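Local coordinates for HAD superfamily hydrolase (PDB 6NQ4), which probably acts as a phosphatase of the haloacid dehalogenase superfamily and carries a bound sodium ion in its Rossmann-like domain, at residues Phe142-Val147 and Arg173-Ile178; Pro116-His121 and Glu137-Phe142; Pro26-Asp31 and Leu61-Ala66. All coordinates share one frame; numbering follows the deposited sequence.

Interaction 1. Residues Phe142-Val147 and Arg173-Ile178; sequences FEAAGV and RNLPFI
Arg173 reaches back across the start of this strand pairing and lays its guanidinium beside a run of backbone carbonyls: NH2 lies 2.8 Å from Ala144 O and 3.6 Å from Phe142 O. The chain bends at chi3 (56°) to get there, and NH1 is held by a hydrogen bond to Glu141 O. Leu175 CD1 lies over one face of the group, toward its rim, so the leucine packs under the charged end while its other methyl, CD2, sits 3.7 Å from Ala145 O. Further along, Val147 and Phe177 form a parallel bridge, and the two segments belong to a beta-alpha-beta unit in which helix 164-172 connects strands 146-149 and 177-179 of the five-stranded parallel sheet. A Schellman motif with Asn174 as its C-prime residue ends that helix just before the second strand. Two bonds set the register: Val147 N to Pro176 O at 2.9 Å, and Ile178 N to Val147 O, with an N-H...O angle of 170°. Val147 divides its branches. CG1, anti to the backbone N (chi1 178°), approaches Phe177 CD2 at 3.9 Å, whereas CG2 faces Leu175 CD1 at 4.0 Å. Leu170 of the connecting helix touches both Val147 and Leu175, and the Phe177 ring stacks with Tyr203.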
loop_
_atom_site.group_PDB
_atom_site.type_symbol
_atom_site.label_atom_id
_atom_site.label_comp_id
_atom_site.label_asym_id
_atom_site.label_seq_id
_atom_site.Cartn_x
_atom_site.Cartn_y
_atom_site.Cartn_z
ATOM N N PHE A 142 -17.455 21.298 -8.404
ATOM C CA PHE A 142 -17.624 22.167 -9.569
ATOM C C PHE A 142 -16.427 23.087 -9.815
ATOM O O PHE A 142 -16.277 23.601 -10.931
ATOM C CB PHE A 142 -18.940 22.954 -9.463
ATOM C CG PHE A 142 -18.863 24.192 -8.594
ATOM C CD1 PHE A 142 -18.607 25.435 -9.160
ATOM C CD2 PHE A 142 -19.077 24.119 -7.222
ATOM C CE1 PHE A 142 -18.549 26.583 -8.372
ATOM C CE2 PHE A 142 -19.011 25.254 -6.427
ATOM C CZ PHE A 142 -18.752 26.494 -7.007
ATOM N N GLU A 143 -15.563 23.279 -8.811
ATOM C CA GLU A 143 -14.406 24.168 -8.883
ATOM C C GLU A 143 -13.106 23.445 -9.202
ATOM O O GLU A 143 -12.082 24.104 -9.414
ATOM C CB GLU A 143 -14.210 24.862 -7.528
ATOM C CG GLU A 143 -15.386 25.701 -7.090
ATOM C CD GLU A 143 -15.282 26.184 -5.646
ATOM O OE1 GLU A 143 -14.988 25.367 -4.741
ATOM O OE2 GLU A 143 -15.510 27.388 -5.414
ATOM N N ALA A 144 -13.111 22.122 -9.210
ATOM C CA ALA A 144 -11.864 21.383 -9.180
ATOM C C ALA A 144 -11.227 21.298 -10.561
ATOM O O ALA A 144 -11.910 21.266 -11.591
ATOM C CB ALA A 144 -12.107 19.986 -8.628
ATOM N N ALA A 145 -9.893 21.260 -10.569
ATOM C CA ALA A 145 -9.119 20.995 -11.773
ATOM C C ALA A 145 -8.456 19.626 -11.742
ATOM O O ALA A 145 -7.963 19.162 -12.780
ATOM C CB ALA A 145 -8.052 22.086 -11.983
ATOM N N GLY A 146 -8.445 18.974 -10.585
ATOM C CA GLY A 146 -7.918 17.631 -10.461
ATOM C C GLY A 146 -8.615 16.944 -9.307
ATOM O O GLY A 146 -9.249 17.591 -8.457
ATOM N N VAL A 147 -8.489 15.614 -9.276
ATOM C CA VAL A 147 -9.093 14.792 -8.233
ATOM C C VAL A 147 -7.988 14.032 -7.512
ATOM O O VAL A 147 -7.058 13.529 -8.148
ATOM C CB VAL A 147 -10.100 13.793 -8.842
ATOM C CG1 VAL A 147 -10.681 12.914 -7.756
ATOM C CG2 VAL A 147 -11.199 14.531 -9.592
ATOM N N ARG A 173 -15.532 15.773 -17.486
ATOM C CA ARG A 173 -14.765 17.009 -17.422
ATOM C C ARG A 173 -13.279 16.771 -17.629
ATOM O O ARG A 173 -12.484 17.704 -17.485
ATOM C CB ARG A 173 -15.018 17.740 -16.104
ATOM C CG ARG A 173 -16.429 18.298 -16.016
ATOM C CD ARG A 173 -16.720 18.821 -14.632
ATOM N NE ARG A 173 -15.732 19.823 -14.235
ATOM C CZ ARG A 173 -15.413 20.102 -12.977
ATOM N NH1 ARG A 173 -16.005 19.451 -11.987
ATOM N NH2 ARG A 173 -14.494 21.023 -12.707
ATOM N N ASN A 174 -12.895 15.544 -17.974
ATOM C CA ASN A 174 -11.511 15.204 -18.291
ATOM C C ASN A 174 -10.570 15.481 -17.122
ATOM O O ASN A 174 -9.416 15.856 -17.331
ATOM C CB ASN A 174 -11.038 15.939 -19.552
ATOM C CG ASN A 174 -9.765 15.361 -20.121
ATOM O OD1 ASN A 174 -9.571 14.157 -20.110
ATOM N ND2 ASN A 174 -8.887 16.222 -20.615
ATOM N N LEU A 175 -11.044 15.281 -15.873
ATOM C CA LEU A 175 -10.164 15.601 -14.756
ATOM C C LEU A 175 -9.176 14.461 -14.513
ATOM O O LEU A 175 -9.546 13.289 -14.584
ATOM C CB LEU A 175 -10.975 15.849 -13.480
ATOM C CG LEU A 175 -11.971 17.015 -13.544
ATOM C CD1 LEU A 175 -12.572 17.294 -12.177
ATOM C CD2 LEU A 175 -11.313 18.271 -14.091
ATOM N N PRO A 176 -7.923 14.773 -14.216
ATOM C CA PRO A 176 -6.984 13.719 -13.829
ATOM C C PRO A 176 -7.314 13.238 -12.426
ATOM O O PRO A 176 -7.756 14.011 -11.567
ATOM C CB PRO A 176 -5.623 14.425 -13.871
ATOM C CG PRO A 176 -5.934 15.860 -13.616
ATOM C CD PRO A 176 -7.305 16.114 -14.204
ATOM N N PHE A 177 -7.101 11.944 -12.200
ATOM C CA PHE A 177 -7.536 11.258 -10.980
ATOM C C PHE A 177 -6.314 10.617 -10.334
ATOM O O PHE A 177 -5.828 9.592 -10.812
ATOM C CB PHE A 177 -8.563 10.195 -11.383
ATOM C CG PHE A 177 -9.286 9.493 -10.244
ATOM C CD1 PHE A 177 -8.680 8.472 -9.514
ATOM C CD2 PHE A 177 -10.625 9.777 -9.995
ATOM C CE1 PHE A 177 -9.386 7.783 -8.517
ATOM C CE2 PHE A 177 -11.330 9.102 -9.001
ATOM C CZ PHE A 177 -10.710 8.105 -8.263
ATOM N N ILE A 178 -5.806 11.211 -9.254
ATOM C CA ILE A 178 -4.692 10.626 -8.505
ATOM C C ILE A 178 -5.266 9.622 -7.509
ATOM O O ILE A 178 -6.148 9.962 -6.711
ATOM C CB ILE A 178 -3.882 11.710 -7.779
ATOM C CG1 ILE A 178 -3.164 12.602 -8.777
ATOM C CG2 ILE A 178 -2.876 11.099 -6.840
ATOM C CD1 ILE A 178 -2.571 13.851 -8.147
#

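Interaction 2. Residues Pro116-His121 and Glu137-Phe142; sequences PRRIFH and ELVEEF
The Phe120 ring carries Glu141 CB over one face, a CH-pi contact 4.1 Å from the ring centroid and 20° off its normal, while Val139 O lies at the ring edge, in plane. The Arg118 guanidinium likewise has Val139 CG1 over one face. These groups flank the parallel pairing of strands 118-122 and 137-138, the latter an outermost strand of the five-stranded sheet. Three backbone bonds define the register: Glu137 N to Arg117 O, Ile119 N to Glu137 O and Val139 N to Ile119 O, all with N-H...O angles above 160°. Glu137, extended beyond CG, lies alongside Arg118 and places OE1 3.4 Å from Arg118 NH1; the guanidinium and carboxylate planes are nearly perpendicular (86°), consistent with a chiefly electrostatic pairing. Arg117 NH1 approaches the same oxygen at a long 3.8 Å, and the stronger partner of its guanidinium is Asp135. The carboxylate of Glu141 pairs with Arg169 of helix 164-172. Leu138 CD2 packs on Ile119 CG2 at 3.9 Å. Past the last direct backbone bond, a water continues the connection, accepting from His121 N at 3.0 Å and donating to Val139 O at 2.8 Å.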
loop_
_atom_site.group_PDB
_atom_site.type_symbol
_atom_site.label_atom_id
_atom_site.label_comp_id
_atom_site.label_asym_id
_atom_site.label_seq_id
_atom_site.Cartn_x
_atom_site.Cartn_y
_atom_site.Cartn_z
ATOM N N PRO A 116 -2.735 19.662 -10.790
ATOM C CA PRO A 116 -3.454 20.922 -10.561
ATOM C C PRO A 116 -3.617 21.190 -9.072
ATOM O O PRO A 116 -3.828 20.273 -8.277
ATOM C CB PRO A 116 -4.813 20.676 -11.231
ATOM C CG PRO A 116 -4.571 19.550 -12.211
ATOM C CD PRO A 116 -3.544 18.685 -11.541
ATOM N N ARG A 117 -3.529 22.464 -8.688
ATOM C CA ARG A 117 -3.557 22.758 -7.262
ATOM C C ARG A 117 -4.968 22.867 -6.688
ATOM O O ARG A 117 -5.129 22.737 -5.468
ATOM C CB ARG A 117 -2.707 23.989 -6.938
ATOM C CG ARG A 117 -3.371 25.280 -7.281
ATOM C CD ARG A 117 -2.441 26.468 -7.006
ATOM N NE ARG A 117 -1.985 26.478 -5.618
ATOM C CZ ARG A 117 -2.702 26.953 -4.606
ATOM N NH1 ARG A 117 -3.913 27.453 -4.822
ATOM N NH2 ARG A 117 -2.213 26.921 -3.376
ATOM N N ARG A 118 -5.991 23.086 -7.521
ATOM C CA ARG A 118 -7.378 23.101 -7.058
ATOM C C ARG A 118 -7.925 21.680 -7.147
ATOM O O ARG A 118 -8.237 21.198 -8.240
ATOM C CB ARG A 118 -8.201 24.066 -7.900
ATOM C CG ARG A 118 -7.701 25.497 -7.792
ATOM C CD ARG A 118 -8.394 26.425 -8.787
ATOM N NE ARG A 118 -9.816 26.561 -8.496
ATOM C CZ ARG A 118 -10.311 27.308 -7.511
ATOM N NH1 ARG A 118 -9.498 27.983 -6.711
ATOM N NH2 ARG A 118 -11.623 27.376 -7.323
ATOM N N ILE A 119 -8.054 21.023 -5.994
ATOM C CA ILE A 119 -8.251 19.580 -5.889
ATOM C C ILE A 119 -9.613 19.274 -5.288
ATOM O O ILE A 119 -10.016 19.893 -4.300
ATOM C CB ILE A 119 -7.151 18.977 -4.993
ATOM C CG1 ILE A 119 -5.807 19.045 -5.719
ATOM C CG2 ILE A 119 -7.520 17.532 -4.559
ATOM C CD1 ILE A 119 -4.610 18.767 -4.809
ATOM N N PHE A 120 -10.308 18.291 -5.877
ATOM C CA PHE A 120 -11.491 17.686 -5.280
ATOM C C PHE A 120 -11.071 16.399 -4.572
ATOM O O PHE A 120 -10.551 15.470 -5.212
ATOM C CB PHE A 120 -12.525 17.394 -6.365
ATOM C CG PHE A 120 -13.748 16.679 -5.874
ATOM C CD1 PHE A 120 -14.581 17.249 -4.913
ATOM C CD2 PHE A 120 -14.070 15.430 -6.381
ATOM C CE1 PHE A 120 -15.728 16.572 -4.485
ATOM C CE2 PHE A 120 -15.216 14.761 -5.965
ATOM C CZ PHE A 120 -16.038 15.329 -5.018
ATOM N N HIS A 121 -11.297 16.349 -3.263
ATOM C CA HIS A 121 -10.908 15.215 -2.429
ATOM C C HIS A 121 -12.027 14.178 -2.380
ATOM O O HIS A 121 -13.181 14.517 -2.084
ATOM C CB HIS A 121 -10.622 15.723 -1.010
ATOM C CG HIS A 121 -10.357 14.644 -0.005
ATOM N ND1 HIS A 121 -9.188 13.910 0.016
ATOM C CD2 HIS A 121 -11.099 14.202 1.041
ATOM C CE1 HIS A 121 -9.222 13.063 1.032
ATOM N NE2 HIS A 121 -10.367 13.224 1.674
ATOM N N GLU A 137 -5.236 23.585 -2.797
ATOM C CA GLU A 137 -6.485 24.124 -2.277
ATOM C C GLU A 137 -7.578 23.095 -2.496
ATOM O O GLU A 137 -7.857 22.724 -3.640
ATOM C CB GLU A 137 -6.857 25.421 -2.996
ATOM C CG GLU A 137 -8.043 26.128 -2.378
ATOM C CD GLU A 137 -8.388 27.412 -3.100
ATOM O OE1 GLU A 137 -7.540 27.908 -3.875
ATOM O OE2 GLU A 137 -9.511 27.920 -2.892
ATOM N N LEU A 138 -8.203 22.643 -1.414
ATOM C CA LEU A 138 -9.308 21.703 -1.544
ATOM C C LEU A 138 -10.586 22.474 -1.846
ATOM O O LEU A 138 -10.936 23.428 -1.134
ATOM C CB LEU A 138 -9.469 20.863 -0.280
ATOM C CG LEU A 138 -8.238 20.038 0.097
ATOM C CD1 LEU A 138 -8.551 19.193 1.308
ATOM C CD2 LEU A 138 -7.751 19.174 -1.043
ATOM N N VAL A 139 -11.273 22.084 -2.921
ATOM C CA VAL A 139 -12.392 22.854 -3.435
ATOM C C VAL A 139 -13.584 21.935 -3.673
ATOM O O VAL A 139 -13.487 20.709 -3.586
ATOM C CB VAL A 139 -12.023 23.650 -4.708
ATOM C CG1 VAL A 139 -10.863 24.601 -4.429
ATOM C CG2 VAL A 139 -11.668 22.708 -5.859
ATOM N N GLU A 140 -14.728 22.555 -3.930
ATOM C CA GLU A 140 -15.919 21.819 -4.307
ATOM C C GLU A 140 -15.716 21.149 -5.656
ATOM O O GLU A 140 -14.885 21.561 -6.465
ATOM C CB GLU A 140 -17.102 22.774 -4.451
ATOM C CG GLU A 140 -17.387 23.592 -3.223
ATOM C CD GLU A 140 -18.351 22.905 -2.291
ATOM O OE1 GLU A 140 -18.574 21.686 -2.455
ATOM O OE2 GLU A 140 -18.895 23.590 -1.401
ATOM N N GLU A 141 -16.538 20.131 -5.910
ATOM C CA GLU A 141 -16.481 19.406 -7.176
ATOM C C GLU A 141 -16.516 20.344 -8.387
ATOM O O GLU A 141 -15.698 20.217 -9.306
ATOM C CB GLU A 141 -17.652 18.423 -7.243
ATOM C CG GLU A 141 -17.602 17.528 -8.465
ATOM C CD GLU A 141 -18.903 16.789 -8.717
ATOM O OE1 GLU A 141 -19.671 16.563 -7.755
ATOM O OE2 GLU A 141 -19.152 16.441 -9.891
ATOM N N PHE A 142 -17.455 21.298 -8.404
ATOM C CA PHE A 142 -17.624 22.167 -9.569
ATOM C C PHE A 142 -16.427 23.087 -9.815
ATOM O O PHE A 142 -16.277 23.601 -10.931
ATOM C CB PHE A 142 -18.940 22.954 -9.463
ATOM C CG PHE A 142 -18.863 24.192 -8.594
ATOM C CD1 PHE A 142 -18.607 25.435 -9.160
ATOM C CD2 PHE A 142 -19.077 24.119 -7.222
ATOM C CE1 PHE A 142 -18.549 26.583 -8.372
ATOM C CE2 PHE A 142 -19.011 25.254 -6.427
ATOM C CZ PHE A 142 -18.752 26.494 -7.007
HETATM O O HOH W 1 -12.460 18.708 -1.910
#

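Interaction 3. Residues Pro26-Asp31 and Leu61-Ala66; sequences PERLDD and LQRARA
Asp30, with CG beside its own backbone N (chi1 -48°), and Arg63, whose chain bends at chi3 (-54°), swing their charged ends together into a bidentate, side-on salt bridge. It joins the loop before strand 38-41 to helix 55-66, which packs in the domain of the six-stranded parallel sheet, the Rossmann-like core of HAD proteins. Each carboxylate oxygen has its own donor: Arg63 NE reaches Asp30 OD2 at 2.8 Å on the syn lone pair, and Arg63 NH2 reaches Asp30 OD1 at 2.9 Å on the syn side. The two planar groups are nearly coplanar, 20° apart, and both acceptors lie close to the guanidinium plane, so the pair of bonds fixes the rotation of each group. Arg28 adds a third charge. Its guanidinium lies almost parallel to that of Arg63, with NH1 over the latter's face 3.7 Å from NE; Asp30 OD2 sits over the centre of the Arg28 group, so the two arginines share this carboxylate oxygen between them. Arg63 NH2 also forms a salt bridge with the terminal carboxylate of Val304, bringing the C-terminus into the same cluster. On the apolar side of the contact, Leu29 packs against Leu242 and Ile244 of strand 241-245. Its CD2 methyl also meets the helix, lying 4.4 Å from both Leu61 CD2 and Ala64 CB.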
loop_
_atom_site.group_PDB
_atom_site.type_symbol
_atom_site.label_atom_id
_atom_site.label_comp_id
_atom_site.label_asym_id
_atom_site.label_seq_id
_atom_site.Cartn_x
_atom_site.Cartn_y
_atom_site.Cartn_z
ATOM N N PRO A 26 10.843 -23.587 3.125
ATOM C CA PRO A 26 11.088 -22.630 4.215
ATOM C C PRO A 26 10.046 -22.773 5.315
ATOM O O PRO A 26 8.842 -22.714 5.059
ATOM C CB PRO A 26 10.978 -21.268 3.519
ATOM C CG PRO A 26 10.050 -21.519 2.368
ATOM C CD PRO A 26 10.293 -22.935 1.921
ATOM N N GLU A 27 10.521 -22.944 6.552
ATOM C CA GLU A 27 9.635 -23.035 7.708
ATOM C C GLU A 27 9.360 -21.688 8.363
ATOM O O GLU A 27 8.275 -21.486 8.916
ATOM C CB GLU A 27 10.229 -23.966 8.762
ATOM N N ARG A 28 10.320 -20.766 8.335
ATOM C CA ARG A 28 10.136 -19.455 8.934
ATOM C C ARG A 28 11.032 -18.471 8.198
ATOM O O ARG A 28 11.886 -18.862 7.401
ATOM C CB ARG A 28 10.409 -19.478 10.442
ATOM C CG ARG A 28 11.784 -19.988 10.848
ATOM C CD ARG A 28 11.895 -20.104 12.380
ATOM N NE ARG A 28 13.285 -20.256 12.801
ATOM C CZ ARG A 28 13.774 -19.859 13.973
ATOM N NH1 ARG A 28 12.992 -19.274 14.874
ATOM N NH2 ARG A 28 15.060 -20.045 14.241
ATOM N N LEU A 29 10.822 -17.178 8.469
ATOM C CA LEU A 29 11.605 -16.142 7.797
ATOM C C LEU A 29 13.103 -16.326 8.030
ATOM O O LEU A 29 13.918 -16.038 7.140
ATOM C CB LEU A 29 11.137 -14.771 8.285
ATOM C CG LEU A 29 11.895 -13.572 7.724
ATOM C CD1 LEU A 29 11.767 -13.504 6.200
ATOM C CD2 LEU A 29 11.395 -12.293 8.359
ATOM N N ASP A 30 13.482 -16.819 9.209
ATOM C CA ASP A 30 14.890 -17.003 9.547
ATOM C C ASP A 30 15.613 -17.933 8.583
ATOM O O ASP A 30 16.844 -17.882 8.497
ATOM C CB ASP A 30 15.013 -17.602 10.948
ATOM C CG ASP A 30 14.169 -16.883 11.975
ATOM O OD1 ASP A 30 12.994 -16.562 11.678
ATOM O OD2 ASP A 30 14.681 -16.660 13.092
ATOM N N ASP A 31 14.888 -18.795 7.873
ATOM C CA ASP A 31 15.540 -19.693 6.929
ATOM C C ASP A 31 15.947 -19.001 5.634
ATOM O O ASP A 31 16.607 -19.628 4.795
ATOM C CB ASP A 31 14.619 -20.870 6.633
ATOM C CG ASP A 31 14.324 -21.701 7.874
ATOM O OD1 ASP A 31 15.236 -21.884 8.715
ATOM O OD2 ASP A 31 13.176 -22.163 8.015
ATOM N N LEU A 61 10.087 -10.360 12.384
ATOM C CA LEU A 61 10.764 -9.130 11.982
ATOM C C LEU A 61 11.801 -8.699 13.020
ATOM O O LEU A 61 12.901 -8.267 12.657
ATOM C CB LEU A 61 9.728 -8.037 11.704
ATOM C CG LEU A 61 8.783 -8.348 10.538
ATOM C CD1 LEU A 61 7.707 -7.301 10.474
ATOM C CD2 LEU A 61 9.514 -8.443 9.187
ATOM N N GLN A 62 11.465 -8.788 14.313
ATOM C CA GLN A 62 12.448 -8.470 15.349
ATOM C C GLN A 62 13.696 -9.332 15.218
ATOM O O GLN A 62 14.823 -8.832 15.346
ATOM C CB GLN A 62 11.835 -8.645 16.743
ATOM C CG GLN A 62 10.775 -7.617 17.101
ATOM C CD GLN A 62 10.059 -8.007 18.382
ATOM O OE1 GLN A 62 9.758 -9.183 18.597
ATOM N NE2 GLN A 62 9.806 -7.033 19.247
ATOM N N ARG A 63 13.516 -10.637 14.992
ATOM C CA ARG A 63 14.667 -11.526 14.895
ATOM C C ARG A 63 15.534 -11.169 13.695
ATOM O O ARG A 63 16.768 -11.199 13.781
ATOM C CB ARG A 63 14.209 -12.983 14.822
ATOM C CG ARG A 63 13.595 -13.530 16.124
ATOM C CD ARG A 63 13.568 -15.065 16.163
ATOM N NE ARG A 63 12.896 -15.624 14.993
ATOM C CZ ARG A 63 11.573 -15.701 14.857
ATOM N NH1 ARG A 63 10.777 -15.268 15.826
ATOM N NH2 ARG A 63 11.046 -16.211 13.749
ATOM N N ALA A 64 14.903 -10.808 12.578
ATOM C CA ALA A 64 15.673 -10.392 11.410
ATOM C C ALA A 64 16.486 -9.133 11.700
ATOM O O ALA A 64 17.665 -9.053 11.331
ATOM C CB ALA A 64 14.754 -10.204 10.203
ATOM N N ARG A 65 15.882 -8.139 12.358
ATOM C CA ARG A 65 16.629 -6.921 12.677
ATOM C C ARG A 65 17.772 -7.212 13.638
ATOM O O ARG A 65 18.830 -6.575 13.570
ATOM C CB ARG A 65 15.699 -5.878 13.290
ATOM C CG ARG A 65 14.681 -5.345 12.336
ATOM C CD ARG A 65 13.977 -4.118 12.902
ATOM N NE ARG A 65 14.834 -2.928 12.884
ATOM C CZ ARG A 65 15.213 -2.227 13.953
ATOM N NH1 ARG A 65 14.843 -2.596 15.171
ATOM N NH2 ARG A 65 15.972 -1.148 13.800
ATOM N N ALA A 66 17.577 -8.168 14.549
ATOM C CA ALA A 66 18.641 -8.524 15.479
ATOM C C ALA A 66 19.825 -9.157 14.770
ATOM O O ALA A 66 20.930 -9.174 15.327
ATOM C CB ALA A 66 18.108 -9.470 16.557
#

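Along the chain interaction 3 closes first, followed by interaction 2 and then interaction 1. The last two are neighbours, with centres about 7 Å apart; they share Phe142 and belong to one five-stranded parallel sheet, in which strand 118-122 lies between 137-138 and 146-149, and 177-179 follows. Direct contacts tie them, including Ala145 N to Arg118 O at 2.9 Å and Ala144 CB to Phe120 CB at 3.5 Å. Interaction 3 is remote, its centre about 45 Å from that of interaction 1, on the opposite side of the chain's centre. Interactions 1 and 2 thus lie within one sheet and interaction 3 beside the other, six-stranded one, consistent with a HAD core carrying a cap domain.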